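Local atomic coordinates of Ras-related protein Rab-7L1 (Homo sapiens, PDB entry 6HH2), a protein that acts as a GTP-binding Rab switch in vesicle trafficking, maintaining endosome-trans-Golgi organisation and recruiting the kinase LRRK2 to the Golgi, where it stimulates kinase activity. Residues Ala20-Gln32 with Val159-Ile173. The protein carries 4 engineered substitutions. Numbering follows the deposited sequence.
With MG (magnesium ion), chain C; GDP (guanosine-5'-diphosphate), chain B.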
ATOM      1  N   ALA A  20      11.825   3.911   6.387  1.00 22.45           N
ATOM      2  CA  ALA A  20      12.572   4.762   5.456  1.00 22.39           C
ATOM      3  C   ALA A  20      12.390   4.367   4.002  1.00 23.04           C
ATOM      4  O   ALA A  20      13.211   4.754   3.172  1.00 26.54           O
ATOM      5  CB  ALA A  20      14.074   4.905   5.790  1.00 25.84           C
ATOM      6  N   VAL A  21      11.337   3.626   3.684  1.00 18.58           N
ATOM      7  CA  VAL A  21      11.086   3.289   2.288  1.00 19.36           C
ATOM      8  C   VAL A  21      10.188   4.275   1.575  1.00 20.33           C
ATOM      9  O   VAL A  21      10.069   4.176   0.334  1.00 21.23           O
ATOM     10  CB  VAL A  21      10.542   1.865   2.115  1.00 19.02           C
ATOM     11  CG1 VAL A  21      11.579   0.835   2.713  1.00 21.91           C
ATOM     12  CG2 VAL A  21       9.143   1.689   2.681  1.00 18.53           C
ATOM     13  N   GLY A  22       9.517   5.171   2.279  1.00 20.52           N
ATOM     14  CA  GLY A  22       8.613   6.144   1.684  1.00 19.85           C
ATOM     15  C   GLY A  22       7.128   6.014   2.031  1.00 19.99           C
ATOM     16  O   GLY A  22       6.290   6.576   1.303  1.00 19.07           O
ATOM     17  N   LYS A  23       6.762   5.258   3.073  1.00 18.34           N
ATOM     18  CA  LYS A  23       5.345   5.000   3.327  1.00 17.25           C
ATOM     19  C   LYS A  23       4.615   6.269   3.747  1.00 17.85           C
ATOM     20  O   LYS A  23       3.538   6.547   3.226  1.00 18.46           O
ATOM     21  CB  LYS A  23       5.202   3.951   4.431  1.00 18.89           C
ATOM     22  CG  LYS A  23       5.839   2.624   4.029  1.00 20.94           C
ATOM     23  CD  LYS A  23       5.597   1.531   5.128  1.00 20.34           C
ATOM     24  CE  LYS A  23       6.088   1.933   6.538  1.00 20.34           C
ATOM     25  NZ  LYS A  23       7.555   2.235   6.523  1.00 21.01           N
ATOM     26  N   THR A  24       5.106   6.988   4.777  1.00 18.96           N
ATOM     27  CA  THR A  24       4.416   8.194   5.203  1.00 18.26           C
ATOM     28  C   THR A  24       4.367   9.203   4.072  1.00 19.81           C
ATOM     29  O   THR A  24       3.346   9.881   3.897  1.00 19.76           O
ATOM     30  CB  THR A  24       5.083   8.728   6.470  1.00 19.61           C
ATOM     31  OG1 THR A  24       5.076   7.675   7.453  1.00 21.04           O
ATOM     32  CG2 THR A  24       4.317   9.959   7.030  1.00 21.35           C
ATOM     33  N   SER A  25       5.436   9.285   3.286  1.00 20.57           N
ATOM     34  CA  SER A  25       5.438  10.204   2.153  1.00 20.39           C
ATOM     35  C   SER A  25       4.362   9.807   1.129  1.00 21.97           C
ATOM     36  O   SER A  25       3.681  10.682   0.587  1.00 20.86           O
ATOM     37  CB  SER A  25       6.817  10.202   1.483  1.00 21.40           C
ATOM     38  OG  SER A  25       7.787  10.708   2.382  1.00 25.34           O
ATOM     39  N   LEU A  26       4.281   8.506   0.901  1.00 19.02           N
ATOM     40  CA  LEU A  26       3.121   8.108  -0.043  0.62 18.67           C
ATOM     41  C   LEU A  26       1.647   8.513   0.481  1.00 22.25           C
ATOM     42  O   LEU A  26       0.784   9.114  -0.189  1.00 21.59           O
ATOM     43  CB  LEU A  26       3.177   6.598  -0.301  0.62 19.77           C
ATOM     44  CG  LEU A  26       2.155   6.135  -1.326  0.62 19.41           C
ATOM     45  CD1 LEU A  26       2.817   5.024  -2.238  0.62 21.85           C
ATOM     46  CD2 LEU A  26       0.965   5.637  -0.697  0.62 19.23           C
ATOM     47  N   VAL A  27       1.481   8.255   1.795  1.00 19.38           N
ATOM     48  CA  VAL A  27       0.161   8.590   2.326  1.00 20.82           C
ATOM     49  C   VAL A  27      -0.063  10.101   2.298  1.00 22.53           C
ATOM     50  O   VAL A  27      -1.152  10.582   1.941  1.00 23.73           O
ATOM     51  CB  VAL A  27       0.024   8.024   3.745  1.00 22.57           C
ATOM     52  CG1 VAL A  27      -1.277   8.524   4.410  1.00 24.45           C
ATOM     53  CG2 VAL A  27       0.083   6.498   3.702  1.00 22.17           C
ATOM     54  N   GLN A  28       0.979  10.884   2.650  1.00 21.09           N
ATOM     55  CA  GLN A  28       0.826  12.337   2.614  1.00 22.98           C
ATOM     56  C   GLN A  28       0.543  12.836   1.214  1.00 26.59           C
ATOM     57  O   GLN A  28      -0.224  13.788   1.045  1.00 26.91           O
ATOM     58  CB  GLN A  28       2.097  12.989   3.147  1.00 24.48           C
ATOM     59  CG  GLN A  28       2.255  12.761   4.645  1.00 31.38           C
ATOM     60  CD  GLN A  28       3.605  13.232   5.173  1.00 45.48           C
ATOM     61  OE1 GLN A  28       4.609  13.255   4.449  1.00 54.12           O
ATOM     62  NE2 GLN A  28       3.625  13.636   6.425  1.00 45.94           N
ATOM     63  N   ARG A  29       1.090  12.185   0.186  1.00 23.08           N
ATOM     64  CA  ARG A  29       0.859  12.645  -1.171  1.00 26.28           C
ATOM     65  C   ARG A  29      -0.488  12.190  -1.720  1.00 24.01           C
ATOM     66  O   ARG A  29      -1.185  12.955  -2.429  1.00 26.61           O
ATOM     67  CB  ARG A  29       1.993  12.168  -2.064  1.00 32.80           C
ATOM     68  CG  ARG A  29       2.088  13.068  -3.295  1.00 43.94           C
ATOM     69  CD  ARG A  29       2.994  12.511  -4.317  1.00 47.90           C
ATOM     70  NE  ARG A  29       4.356  13.047  -4.320  1.00 47.10           N
ATOM     71  CZ  ARG A  29       4.712  14.235  -4.807  1.00 50.85           C
ATOM     72  NH1 ARG A  29       3.801  15.089  -5.261  1.00 48.70           N
ATOM     73  NH2 ARG A  29       5.988  14.585  -4.808  1.00 53.10           N
ATOM     74  N   TYR A  30      -0.859  10.965  -1.423  1.00 21.22           N
ATOM     75  CA  TYR A  30      -2.037  10.339  -2.036  1.00 19.72           C
ATOM     76  C   TYR A  30      -3.341  10.540  -1.253  1.00 22.66           C
ATOM     77  O   TYR A  30      -4.434  10.522  -1.858  1.00 22.28           O
ATOM     78  CB  TYR A  30      -1.777   8.840  -2.242  1.00 19.39           C
ATOM     79  CG  TYR A  30      -2.824   8.250  -3.126  1.00 18.73           C
ATOM     80  CD1 TYR A  30      -2.828   8.533  -4.500  1.00 18.81           C
ATOM     81  CD2 TYR A  30      -3.822   7.430  -2.614  1.00 20.67           C
ATOM     82  CE1 TYR A  30      -3.853   8.038  -5.332  1.00 19.92           C
ATOM     83  CE2 TYR A  30      -4.831   6.922  -3.429  1.00 22.25           C
ATOM     84  CZ  TYR A  30      -4.815   7.221  -4.784  1.00 20.52           C
ATOM     85  OH  TYR A  30      -5.803   6.761  -5.610  1.00 21.71           O
ATOM     86  N   SER A  31      -3.278  10.799   0.047  1.00 20.58           N
ATOM     87  CA  SER A  31      -4.496  11.070   0.805  1.00 20.54           C
ATOM     88  C   SER A  31      -5.024  12.450   0.446  1.00 19.70           C
ATOM     89  O   SER A  31      -4.428  13.193  -0.336  1.00 23.17           O
ATOM     90  CB  SER A  31      -4.203  11.024   2.305  1.00 20.16           C
ATOM     91  OG  SER A  31      -3.454  12.189   2.672  1.00 21.38           O
ATOM     92  N   GLN A  32      -6.167  12.820   1.023  1.00 18.59           N
ATOM     93  CA  GLN A  32      -6.656  14.178   0.768  1.00 18.88           C
ATOM     94  C   GLN A  32      -6.058  15.229   1.667  1.00 19.96           C
ATOM     95  O   GLN A  32      -6.493  16.388   1.590  1.00 21.56           O
ATOM     96  CB  GLN A  32      -8.180  14.214   0.964  1.00 22.06           C
ATOM     97  CG  GLN A  32      -8.648  14.121   2.436  1.00 20.44           C
ATOM     98  CD  GLN A  32     -10.160  14.453   2.528  1.00 23.50           C
ATOM     99  OE1 GLN A  32     -10.995  13.734   1.947  1.00 25.39           O
ATOM    100  NE2 GLN A  32     -10.501  15.543   3.219  1.00 22.92           N
ATOM    101  N   VAL A 159       7.876   8.380  -5.038  1.00 21.93           N
ATOM    102  CA  VAL A 159       6.992   9.309  -4.348  1.00 22.32           C
ATOM    103  C   VAL A 159       7.547  10.716  -4.480  1.00 23.89           C
ATOM    104  O   VAL A 159       6.801  11.692  -4.671  1.00 26.82           O
ATOM    105  CB  VAL A 159       6.894   8.900  -2.849  1.00 21.33           C
ATOM    106  CG1 VAL A 159       6.044   9.920  -2.103  1.00 26.19           C
ATOM    107  CG2 VAL A 159       6.230   7.516  -2.744  1.00 22.31           C
ATOM    108  N   LYS A 160       8.881  10.838  -4.440  1.00 23.51           N
ATOM    109  CA  LYS A 160       9.531  12.145  -4.535  1.00 28.35           C
ATOM    110  C   LYS A 160       9.177  12.879  -5.822  1.00 30.88           C
ATOM    111  O   LYS A 160       8.873  14.078  -5.789  1.00 33.10           O
ATOM    112  CB  LYS A 160      11.042  11.986  -4.409  1.00 30.89           C
ATOM    113  CG  LYS A 160      11.818  13.272  -4.670  1.00 34.70           C
ATOM    114  CD  LYS A 160      13.289  13.114  -4.329  1.00 42.79           C
ATOM    115  CE  LYS A 160      14.118  14.245  -4.920  1.00 52.27           C
ATOM    116  NZ  LYS A 160      15.584  13.998  -4.740  1.00 57.75           N
ATOM    117  N   GLU A 161       9.228  12.191  -6.960  1.00 28.00           N
ATOM    118  CA  GLU A 161       8.928  12.814  -8.250  1.00 30.67           C
ATOM    119  C   GLU A 161       7.487  12.582  -8.680  1.00 30.22           C
ATOM    120  O   GLU A 161       7.120  12.948  -9.812  1.00 33.59           O
ATOM    121  CB  GLU A 161       9.832  12.222  -9.326  1.00 30.59           C
ATOM    122  CG  GLU A 161      11.319  12.413  -9.104  1.00 31.35           C
ATOM    123  CD  GLU A 161      12.134  11.759 -10.227  1.00 53.32           C
ATOM    124  OE1 GLU A 161      11.622  10.821 -10.927  1.00 54.18           O
ATOM    125  OE2 GLU A 161      13.286  12.213 -10.442  1.00 60.83           O
ATOM    126  N   ASN A 162       6.682  11.954  -7.830  1.00 30.24           N
ATOM    127  CA  ASN A 162       5.287  11.631  -8.122  1.00 31.89           C
ATOM    128  C   ASN A 162       5.165  10.795  -9.391  1.00 33.12           C
ATOM    129  O   ASN A 162       4.265  11.012 -10.210  1.00 41.83           O
ATOM    130  CB  ASN A 162       4.399  12.883  -8.167  1.00 37.03           C
ATOM    131  CG  ASN A 162       2.922  12.583  -7.906  1.00 39.08           C
ATOM    132  OD1 ASN A 162       2.561  11.660  -7.163  1.00 36.36           O
ATOM    133  ND2 ASN A 162       2.053  13.403  -8.507  1.00 47.21           N
ATOM    134  N   LYS A 163       6.077   9.845  -9.563  1.00 25.16           N
ATOM    135  CA  LYS A 163       6.095   8.939 -10.711  1.00 24.99           C
ATOM    136  C   LYS A 163       5.341   7.654 -10.361  1.00 23.87           C
ATOM    137  O   LYS A 163       5.737   6.916  -9.454  1.00 23.14           O
ATOM    138  CB  LYS A 163       7.511   8.577 -11.164  1.00 26.88           C
ATOM    139  CG  LYS A 163       7.554   7.668 -12.443  1.00 31.94           C
ATOM    140  CD  LYS A 163       8.984   7.285 -12.789  1.00 38.27           C
ATOM    141  CE  LYS A 163       9.071   6.608 -14.147  1.00 46.82           C
ATOM    142  NZ  LYS A 163      10.515   6.354 -14.481  1.00 53.21           N
ATOM    143  N   ASN A 164       4.325   7.340 -11.173  1.00 24.05           N
ATOM    144  CA  ASN A 164       3.523   6.118 -11.099  0.61 24.54           C
ATOM    145  C   ASN A 164       2.657   6.009  -9.847  1.00 23.61           C
ATOM    146  O   ASN A 164       2.008   4.991  -9.683  1.00 22.56           O
ATOM    147  CB  ASN A 164       4.333   4.804 -11.203  0.61 24.38           C
ATOM    148  CG  ASN A 164       4.764   4.454 -12.621  0.61 24.97           C
ATOM    149  OD1 ASN A 164       4.038   4.665 -13.603  0.61 24.09           O
ATOM    150  ND2 ASN A 164       5.957   3.886 -12.732  0.61 24.13           N
ATOM    151  N   ILE A 165       2.612   7.013  -8.965  1.00 22.59           N
ATOM    152  CA  ILE A 165       1.890   6.860  -7.708  1.00 22.83           C
ATOM    153  C   ILE A 165       0.396   6.777  -7.953  1.00 21.00           C
ATOM    154  O   ILE A 165      -0.280   5.826  -7.539  1.00 20.85           O
ATOM    155  CB  ILE A 165       2.198   8.039  -6.775  1.00 24.33           C
ATOM    156  CG1 ILE A 165       3.701   8.107  -6.496  1.00 25.86           C
ATOM    157  CG2 ILE A 165       1.298   7.954  -5.537  1.00 25.15           C
ATOM    158  CD1 ILE A 165       4.238   6.897  -5.818  1.00 26.76           C
ATOM    159  N   ASN A 166      -0.146   7.788  -8.635  1.00 22.07           N
ATOM    160  CA  ASN A 166      -1.592   7.818  -8.817  1.00 20.18           C
ATOM    161  C   ASN A 166      -2.068   6.630  -9.652  1.00 20.10           C
ATOM    162  O   ASN A 166      -3.136   6.057  -9.385  1.00 20.07           O
ATOM    163  CB  ASN A 166      -1.995   9.106  -9.506  1.00 21.39           C
ATOM    164  CG  ASN A 166      -1.783  10.316  -8.584  1.00 22.59           C
ATOM    165  OD1 ASN A 166      -1.567  10.174  -7.375  1.00 24.74           O
ATOM    166  ND2 ASN A 166      -1.856  11.502  -9.180  1.00 27.51           N
ATOM    167  N   GLU A 167      -1.297   6.251 -10.662  1.00 20.35           N
ATOM    168  CA  GLU A 167      -1.752   5.177 -11.538  1.00 19.97           C
ATOM    169  C   GLU A 167      -1.639   3.811 -10.854  1.00 20.55           C
ATOM    170  O   GLU A 167      -2.523   2.966 -11.034  1.00 21.63           O
ATOM    171  CB  GLU A 167      -0.947   5.214 -12.835  1.00 21.35           C
ATOM    172  CG  GLU A 167      -1.349   6.354 -13.772  1.00 22.82           C
ATOM    173  CD  GLU A 167      -2.716   6.118 -14.368  1.00 25.41           C
ATOM    174  OE1 GLU A 167      -3.716   6.541 -13.742  1.00 26.93           O
ATOM    175  OE2 GLU A 167      -2.835   5.461 -15.423  1.00 25.68           O
ATOM    176  N   ALA A 168      -0.582   3.590 -10.091  1.00 21.32           N
ATOM    177  CA  ALA A 168      -0.497   2.345  -9.328  1.00 21.20           C
ATOM    178  C   ALA A 168      -1.666   2.235  -8.358  1.00 20.57           C
ATOM    179  O   ALA A 168      -2.315   1.172  -8.273  1.00 21.75           O
ATOM    180  CB  ALA A 168       0.831   2.304  -8.586  1.00 24.20           C
ATOM    181  N   MET A 169      -1.962   3.324  -7.610  1.00 18.74           N
ATOM    182  CA  MET A 169      -3.118   3.253  -6.717  1.00 20.54           C
ATOM    183  C   MET A 169      -4.425   3.078  -7.472  1.00 19.84           C
ATOM    184  O   MET A 169      -5.329   2.372  -6.985  1.00 20.99           O
ATOM    185  CB  MET A 169      -3.195   4.519  -5.864  1.00 19.43           C
ATOM    186  CG  MET A 169      -2.014   4.687  -4.901  1.00 20.12           C
ATOM    187  SD  MET A 169      -1.777   3.218  -3.771  1.00 22.41           S
ATOM    188  CE  MET A 169      -3.297   3.375  -2.828  1.00 26.52           C
ATOM    189  N   ARG A 170      -4.563   3.712  -8.642  1.00 18.85           N
ATOM    190  CA  ARG A 170      -5.799   3.604  -9.390  1.00 19.45           C
ATOM    191  C   ARG A 170      -6.073   2.155  -9.790  1.00 22.03           C
ATOM    192  O   ARG A 170      -7.197   1.669  -9.662  1.00 20.50           O
ATOM    193  CB  ARG A 170      -5.749   4.495 -10.636  1.00 19.23           C
ATOM    194  CG  ARG A 170      -7.040   4.409 -11.408  1.00 21.20           C
ATOM    195  CD  ARG A 170      -7.002   5.219 -12.740  1.00 23.79           C
ATOM    196  NE  ARG A 170      -5.929   4.799 -13.661  1.00 25.38           N
ATOM    197  CZ  ARG A 170      -5.946   3.672 -14.378  1.00 33.42           C
ATOM    198  NH1 ARG A 170      -6.982   2.827 -14.334  1.00 30.41           N
ATOM    199  NH2 ARG A 170      -4.914   3.399 -15.177  1.00 29.84           N
ATOM    200  N   VAL A 171      -5.039   1.435 -10.258  1.00 21.28           N
ATOM    201  CA  VAL A 171      -5.307   0.050 -10.672  1.00 23.33           C
ATOM    202  C   VAL A 171      -5.603  -0.825  -9.463  1.00 20.08           C
ATOM    203  O   VAL A 171      -6.384  -1.783  -9.563  1.00 21.66           O
ATOM    204  CB  VAL A 171      -4.208  -0.523 -11.589  1.00 24.02           C
ATOM    205  CG1 VAL A 171      -4.027   0.365 -12.853  1.00 27.22           C
ATOM    206  CG2 VAL A 171      -2.932  -0.794 -10.824  1.00 25.35           C
ATOM    207  N   LEU A 172      -5.043  -0.496  -8.304  1.00 20.37           N
ATOM    208  CA  LEU A 172      -5.413  -1.212  -7.086  1.00 20.12           C
ATOM    209  C   LEU A 172      -6.867  -0.947  -6.694  1.00 22.44           C
ATOM    210  O   LEU A 172      -7.576  -1.878  -6.297  1.00 24.27           O
ATOM    211  CB  LEU A 172      -4.454  -0.841  -5.962  1.00 19.89           C
ATOM    212  CG  LEU A 172      -4.656  -1.612  -4.657  1.00 20.58           C
ATOM    213  CD1 LEU A 172      -4.421  -3.103  -4.845  1.00 22.28           C
ATOM    214  CD2 LEU A 172      -3.726  -1.033  -3.589  1.00 23.46           C
ATOM    215  N   ILE A 173      -7.332   0.308  -6.796  1.00 21.27           N
ATOM    216  CA  ILE A 173      -8.750   0.592  -6.532  1.00 21.89           C
ATOM    217  C   ILE A 173      -9.639  -0.208  -7.450  1.00 24.73           C
ATOM    218  O   ILE A 173     -10.671  -0.754  -7.023  1.00 25.32           O
ATOM    219  CB  ILE A 173      -9.024   2.092  -6.693  1.00 21.33           C
ATOM    220  CG1 ILE A 173      -8.292   2.854  -5.608  1.00 23.00           C
ATOM    221  CG2 ILE A 173     -10.564   2.396  -6.663  1.00 26.49           C
ATOM    222  CD1 ILE A 173      -8.310   4.427  -5.852  1.00 24.85           C
TER
HETATM  223 MG    MG C 202       6.813   6.892   8.291  1.00 21.07          MG
HETATM  224  PB  GDP B 201       8.799   5.772   5.992  1.00 19.62           P
HETATM  225  O1B GDP B 201       8.600   4.520   5.221  1.00 20.35           O
HETATM  226  O2B GDP B 201       9.798   5.658   7.094  1.00 20.71           O
HETATM  227  O3B GDP B 201       7.503   6.420   6.439  1.00 19.74           O
HETATM  228  O3A GDP B 201       9.522   6.776   4.914  1.00 21.16           O
HETATM  229  PA  GDP B 201       9.318   8.343   4.721  1.00 22.36           P
HETATM  230  O1A GDP B 201       8.061   8.655   3.949  1.00 22.99           O
HETATM  231  O2A GDP B 201       9.489   9.019   6.074  1.00 23.59           O
HETATM  232  O5' GDP B 201      10.551   8.719   3.786  1.00 23.00           O
HETATM  233  C5' GDP B 201      11.892   8.537   4.217  1.00 24.95           C
HETATM  234  C4' GDP B 201      12.808   9.459   3.418  1.00 25.22           C
HETATM  235  O4' GDP B 201      12.800   9.007   2.023  1.00 23.69           O
HETATM  236  C3' GDP B 201      12.254  10.869   3.389  1.00 23.82           C
HETATM  237  O3' GDP B 201      13.405  11.732   3.403  1.00 29.53           O
HETATM  238  C2' GDP B 201      11.543  10.961   2.054  1.00 24.28           C
HETATM  239  O2' GDP B 201      11.570  12.296   1.568  1.00 28.67           O
HETATM  240  C1' GDP B 201      12.422  10.079   1.211  1.00 25.39           C
HETATM  241  N9  GDP B 201      11.699   9.512   0.068  1.00 23.91           N
HETATM  242  C8  GDP B 201      10.450   8.963   0.096  1.00 21.74           C
HETATM  243  N7  GDP B 201      10.109   8.505  -1.152  1.00 22.27           N
HETATM  244  C5  GDP B 201      11.167   8.767  -1.956  1.00 24.27           C
HETATM  245  C6  GDP B 201      11.473   8.568  -3.370  1.00 23.17           C
HETATM  246  O6  GDP B 201      10.641   8.058  -4.143  1.00 23.46           O
HETATM  247  N1  GDP B 201      12.683   8.968  -3.779  1.00 23.27           N
HETATM  248  C2  GDP B 201      13.619   9.565  -3.024  1.00 24.39           C
HETATM  249  N2  GDP B 201      14.831   9.979  -3.565  1.00 24.94           N
HETATM  250  N3  GDP B 201      13.373   9.811  -1.715  1.00 23.93           N
HETATM  251  C4  GDP B 201      12.194   9.423  -1.184  1.00 24.01           C
HETATM  252  O   HOH W   1      -5.275   7.258  -8.226  1.00 22.94           O
HETATM  253  O   HOH W   2       7.793   8.659   8.167  1.00 21.72           O
HETATM  254  O   HOH W   3       5.841   5.049   8.450  1.00 21.32           O
HETATM  255  O   HOH W   4       8.467   6.025   9.313  1.00 20.85           O
HETATM  256  O   HOH W   5       6.105   7.488  10.185  1.00 22.07           O
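In this Ras-type G domain the P-loop helix 23-30 meets the guanine-binding loop and the C-terminal helix through V159, R29 and Y30, with GDP shared at one end. The amides of K23, T24 and S25 all donate to phosphate oxygens, T24 OG1 binds the magnesium ion at 2.1 Å, and the K160 backbone N gives guanine O6 a weak, long bond. V159, beside the base, sends CG1 against S25 CB (3.7 Å) and CG2 against L26 CB (4.0 Å).

One turn on, R29 clasps the loop. Its NE donates to V159 O over 2.8 Å, with a bent N-H...O angle of 133° and the oxygen somewhat out of the guanidinium plane; NH2 adds a weak bond to the same carbonyl. N162 lies stacked over a guanidinium face, amide and guanidinium planes 16° apart and CB above the centre. The R29 chain is extended through chi1 and chi2 and bends at chi3, where the guanidinium lies along the loop.

Y30 is the knob, set among I165, N166, M169 and I173. With CG anti to the backbone N, the ring reaches out to helix 165-173, where M169 CG sits over its face, 3.7 Å from the centroid and almost on the normal: a CH-pi contact. M169 SD stands farther above the same ring, a more distant Met-aromatic contact. N166 OD1 approaches the ring edge 3.5 Å from CD1, while a water links Y30 OH to N166 O.

The helix segments cross at -82°, axes 11.4 Å apart, so contact concentrates at Y30 and the loop. Beneath them runs the central sheet: L26 touches M90 and L172 touches V88 of strand 86-92, while Y30 and I173 both rest on L62 of strand 58-66.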